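Side-chain contacts in Rho guanine nucleotide exchange factor 12 (Homo sapiens, PDB 1TXD), which acts as a guanine nucleotide exchange factor for the RhoA GTPase, this chain being its catalytic DH domain and the PH domain that follows: residues V211-A214 / V215-E219; M171-L174 / T175-L179. The protein carries 1 engineered substitution. All blocks are in the same frame, centred on the assembly; numbering follows the deposited sequence.

Contact 1 of 2, residues V211-A214 / V215-E219; sequences VNQA and VKEAE
The backbone N of A218 bonds to the O of A214 at 2.9 Å, one turn back along the same helix. The CB of A218 rests against that oxygen too, 3.4 Å from it. E217 repeats the pattern, its N giving a nearly straight bond to the O of Q213 at 3.0 Å. These two residues are also tied by their side chains. Q213 NE2 donates to E217 OE2 at 3.0 Å, reaching the oxygen from above the carboxylate plane. The amide and carboxylate planes stand 49° apart. The bend of the Q213 chain at CB-CG (chi2 38°) turns its amide along the helix toward E217. With an alanine in place of E217, the Q213 amide would probably lose this acceptor and be freer to turn. V215 faces another way: its CG2 packs 3.6 Å from V211 O and lies 4.3 Å from V211 CG1. All of this belongs to helix 191-230, the long helix that leads from the DH domain toward the PH sheet. V211 and V215 pack on helices 169-186 and 112-126, and A218 meets S126 and F130, the latter on helix 128-141.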
loop_
_atom_site.group_PDB
_atom_site.type_symbol
_atom_site.label_atom_id
_atom_site.label_comp_id
_atom_site.label_asym_id
_atom_site.label_seq_id
_atom_site.Cartn_x
_atom_site.Cartn_y
_atom_site.Cartn_z
ATOM N N VAL A 211 5.703 -4.634 5.070
ATOM C CA VAL A 211 5.320 -3.425 4.373
ATOM C C VAL A 211 4.117 -3.711 3.485
ATOM O O VAL A 211 3.111 -3.032 3.581
ATOM C CB VAL A 211 6.445 -2.838 3.635
ATOM C CG1 VAL A 211 5.930 -1.701 2.686
ATOM C CG2 VAL A 211 7.407 -2.302 4.665
ATOM N N ASN A 212 4.199 -4.752 2.678
ATOM C CA ASN A 212 3.068 -5.152 1.830
ATOM C C ASN A 212 1.735 -5.332 2.545
ATOM O O ASN A 212 0.682 -5.151 1.939
ATOM C CB ASN A 212 3.369 -6.448 1.050
ATOM C CG ASN A 212 4.201 -6.200 -0.209
ATOM O OD1 ASN A 212 4.343 -5.054 -0.675
ATOM N ND2 ASN A 212 4.786 -7.261 -0.746
ATOM N N GLN A 213 1.764 -5.749 3.805
ATOM C CA GLN A 213 0.530 -6.094 4.507
ATOM C C GLN A 213 -0.100 -4.781 5.002
ATOM O O GLN A 213 -1.297 -4.591 4.974
ATOM C CB GLN A 213 0.859 -7.101 5.634
ATOM C CG GLN A 213 -0.290 -7.668 6.431
ATOM C CD GLN A 213 -1.526 -7.953 5.593
ATOM O OE1 GLN A 213 -1.479 -8.789 4.686
ATOM N NE2 GLN A 213 -2.631 -7.252 5.887
ATOM N N ALA A 214 0.755 -3.855 5.413
ATOM C CA ALA A 214 0.327 -2.540 5.808
ATOM C C ALA A 214 -0.287 -1.832 4.610
ATOM O O ALA A 214 -1.228 -1.077 4.766
ATOM C CB ALA A 214 1.533 -1.727 6.364
ATOM N N VAL A 215 0.258 -2.066 3.422
ATOM C CA VAL A 215 -0.205 -1.411 2.200
ATOM C C VAL A 215 -1.593 -1.902 1.906
ATOM O O VAL A 215 -2.485 -1.094 1.709
ATOM C CB VAL A 215 0.797 -1.611 0.957
ATOM C CG1 VAL A 215 0.130 -1.298 -0.400
ATOM C CG2 VAL A 215 2.061 -0.691 1.099
ATOM N N LYS A 216 -1.782 -3.219 1.928
ATOM C CA LYS A 216 -3.098 -3.828 1.758
ATOM C C LYS A 216 -4.114 -3.228 2.761
ATOM O O LYS A 216 -5.133 -2.699 2.346
ATOM C CB LYS A 216 -2.990 -5.352 1.895
ATOM C CG LYS A 216 -4.275 -6.161 1.608
ATOM C CD LYS A 216 -3.972 -7.640 1.392
ATOM C CE LYS A 216 -5.243 -8.522 1.479
ATOM N NZ LYS A 216 -4.948 -10.015 1.407
ATOM N N GLU A 217 -3.801 -3.263 4.060
ATOM C CA GLU A 217 -4.676 -2.686 5.094
ATOM C C GLU A 217 -5.041 -1.283 4.675
ATOM O O GLU A 217 -6.207 -0.934 4.615
ATOM C CB GLU A 217 -4.054 -2.757 6.529
ATOM C CG GLU A 217 -4.619 -3.896 7.424
ATOM C CD GLU A 217 -3.606 -4.643 8.325
ATOM O OE1 GLU A 217 -2.812 -3.995 9.037
ATOM O OE2 GLU A 217 -3.609 -5.897 8.354
ATOM N N ALA A 218 -4.052 -0.474 4.309
ATOM C CA ALA A 218 -4.307 0.898 3.927
ATOM C C ALA A 218 -5.089 1.089 2.610
ATOM O O ALA A 218 -5.931 1.943 2.539
ATOM C CB ALA A 218 -3.003 1.699 3.893
ATOM N N GLU A 219 -4.801 0.358 1.551
ATOM C CA GLU A 219 -5.639 0.469 0.358
ATOM C C GLU A 219 -7.135 0.167 0.658
ATOM O O GLU A 219 -8.035 0.740 0.018
ATOM C CB GLU A 219 -5.160 -0.525 -0.722
ATOM C CG GLU A 219 -3.816 -0.115 -1.337
ATOM C CD GLU A 219 -3.272 -1.175 -2.278
ATOM O OE1 GLU A 219 -2.496 -0.839 -3.199
ATOM O OE2 GLU A 219 -3.602 -2.349 -2.073
#

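Contact 2 of 2, residues M171-L174 / T175-L179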
loop_
_atom_site.group_PDB
_atom_site.type_symbol
_atom_site.label_atom_id
_atom_site.label_comp_id
_atom_site.label_asym_id
_atom_site.label_seq_id
_atom_site.Cartn_x
_atom_site.Cartn_y
_atom_site.Cartn_z
ATOM N N MET A 171 8.381 1.924 -2.357
ATOM C CA MET A 171 7.885 0.538 -2.374
ATOM C C MET A 171 8.726 -0.278 -3.331
ATOM O O MET A 171 9.083 -1.407 -3.000
ATOM C CB MET A 171 6.390 0.500 -2.740
ATOM C CG MET A 171 5.720 -0.899 -2.876
ATOM S SD MET A 171 5.318 -1.651 -1.257
ATOM C CE MET A 171 6.534 -2.866 -1.186
ATOM N N GLN A 172 9.077 0.261 -4.506
ATOM C CA GLN A 172 9.748 -0.557 -5.523
ATOM C C GLN A 172 11.112 -1.025 -4.987
ATOM O O GLN A 172 11.490 -2.177 -5.129
ATOM C CB GLN A 172 9.925 0.176 -6.874
ATOM C CG GLN A 172 10.516 -0.769 -8.003
ATOM C CD GLN A 172 9.572 -1.931 -8.420
ATOM O OE1 GLN A 172 8.425 -2.011 -7.942
ATOM N NE2 GLN A 172 10.041 -2.819 -9.330
ATOM N N ARG A 173 11.825 -0.096 -4.363
ATOM C CA ARG A 173 13.109 -0.342 -3.742
ATOM C C ARG A 173 13.078 -1.520 -2.772
ATOM O O ARG A 173 13.956 -2.393 -2.768
ATOM C CB ARG A 173 13.639 0.950 -3.055
ATOM C CG ARG A 173 15.054 0.766 -2.469
ATOM C CD ARG A 173 16.074 0.212 -3.469
ATOM N NE ARG A 173 17.442 0.219 -2.942
ATOM C CZ ARG A 173 18.466 -0.399 -3.538
ATOM N NH1 ARG A 173 18.276 -0.948 -4.686
ATOM N NH2 ARG A 173 19.698 -0.436 -3.017
ATOM N N LEU A 174 12.043 -1.562 -1.970
ATOM C CA LEU A 174 11.908 -2.604 -1.006
ATOM C C LEU A 174 11.652 -3.961 -1.674
ATOM O O LEU A 174 12.021 -4.952 -1.109
ATOM C CB LEU A 174 10.798 -2.271 -0.041
ATOM C CG LEU A 174 11.235 -1.811 1.330
ATOM C CD1 LEU A 174 11.859 -0.444 1.235
ATOM C CD2 LEU A 174 10.010 -1.736 2.117
ATOM N N THR A 175 11.069 -4.007 -2.856
ATOM C CA THR A 175 10.921 -5.293 -3.585
ATOM C C THR A 175 12.275 -5.790 -4.099
ATOM O O THR A 175 12.436 -6.970 -4.315
ATOM C CB THR A 175 9.974 -5.166 -4.794
ATOM O OG1 THR A 175 10.579 -4.303 -5.758
ATOM C CG2 THR A 175 8.664 -4.431 -4.434
ATOM N N LYS A 176 13.255 -4.881 -4.226
ATOM C CA LYS A 176 14.566 -5.180 -4.811
ATOM C C LYS A 176 15.575 -5.785 -3.818
ATOM O O LYS A 176 16.406 -6.606 -4.178
ATOM C CB LYS A 176 15.161 -3.897 -5.443
ATOM C CG LYS A 176 14.437 -3.344 -6.694
ATOM C CD LYS A 176 14.498 -4.316 -7.858
ATOM C CE LYS A 176 13.533 -3.966 -9.010
ATOM N NZ LYS A 176 13.817 -2.669 -9.688
ATOM N N TYR A 177 15.507 -5.415 -2.548
ATOM C CA TYR A 177 16.514 -5.910 -1.601
ATOM C C TYR A 177 16.659 -7.425 -1.568
ATOM O O TYR A 177 17.781 -7.930 -1.587
ATOM C CB TYR A 177 16.256 -5.371 -0.202
ATOM C CG TYR A 177 16.590 -3.920 -0.061
ATOM C CD1 TYR A 177 17.862 -3.435 -0.388
ATOM C CD2 TYR A 177 15.670 -3.025 0.435
ATOM C CE1 TYR A 177 18.181 -2.097 -0.213
ATOM C CE2 TYR A 177 15.997 -1.678 0.586
ATOM C CZ TYR A 177 17.219 -1.238 0.266
ATOM O OH TYR A 177 17.520 0.083 0.413
ATOM N N PRO A 178 15.559 -8.177 -1.559
ATOM C CA PRO A 178 15.690 -9.628 -1.471
ATOM C C PRO A 178 16.503 -10.235 -2.614
ATOM O O PRO A 178 17.282 -11.161 -2.382
ATOM C CB PRO A 178 14.251 -10.123 -1.525
ATOM C CG PRO A 178 13.435 -9.023 -1.107
ATOM C CD PRO A 178 14.152 -7.751 -1.577
ATOM N N LEU A 179 16.315 -9.717 -3.822
ATOM C CA LEU A 179 16.920 -10.284 -5.016
ATOM C C LEU A 179 18.407 -9.911 -5.038
ATOM O O LEU A 179 19.279 -10.745 -5.287
ATOM C CB LEU A 179 16.196 -9.740 -6.255
ATOM C CG LEU A 179 14.649 -9.755 -6.245
ATOM C CD1 LEU A 179 14.022 -8.819 -7.332
ATOM C CD2 LEU A 179 14.163 -11.238 -6.382
#
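The R173 chain bends at CB-CG (chi2 52°), and this turns its guanidinium along the helix toward Y177. In Y177 the ring is set beside its own backbone N (chi1 -73°), which lets it pass near the R173 chain. The two side chains cross at about a right angle, with guanidinium and ring planes 59° apart. This is an inclined packing and not a flat stack. Y177 CE1 lies over one guanidinium face, 3.7 Å from R173 CZ. The backbone O of R173 sits over a face of the ring, 3.7 Å from Y177 CD2. That oxygen also accepts K176 N at 3.0 Å, a bond from well above the carbonyl plane, and Y177 N weakly. T175 N bonds to M171 O at 3.3 Å. P178 has no N-H to give. Its CD lies 3.5 Å from L174 O, and the helix is kinked at P178 and L179, where neither backbone N makes the regular bond to the residue four back. Q172 crosses K176 at a slant, NE2 to CE 3.7 Å, while M171 CE touches T175 CG2 at 4.2 Å. The polar ends of R173 and Y177 meet on E36: R173 NH2 forms a salt bridge with it and Y177 OH a hydrogen bond. R173 NH1 also bonds to T35. One carboxylate from helix 20-57 thus ties both residues of helix 169-186. Y177 further packs on H79 and L82 of helix 72-90 and on F109, and L174 reaches V211 on helix 191-230 and A121 on helix 112-126.

Contacts 1 and 2 lie on successive helices of the DH bundle, with their centres about 16 Å apart. They meet directly at one end of each. M171 of contact 2 carries most of this junction: its SD lies 4.0 Å from V211 CG1 and 4.1 Å from V215 CG2, and its CE is 3.1 Å from N212 OD1. L174 CD2 adds a packing contact with V211 CG2 at 3.7 Å. R173 and Y177 of contact 2 also reach helix 20-57, while contact 1 continues toward the PH domain. No GTPase is present here. In DH domains generally, the counterparts of these helices contribute to the surface that receives the Rho protein.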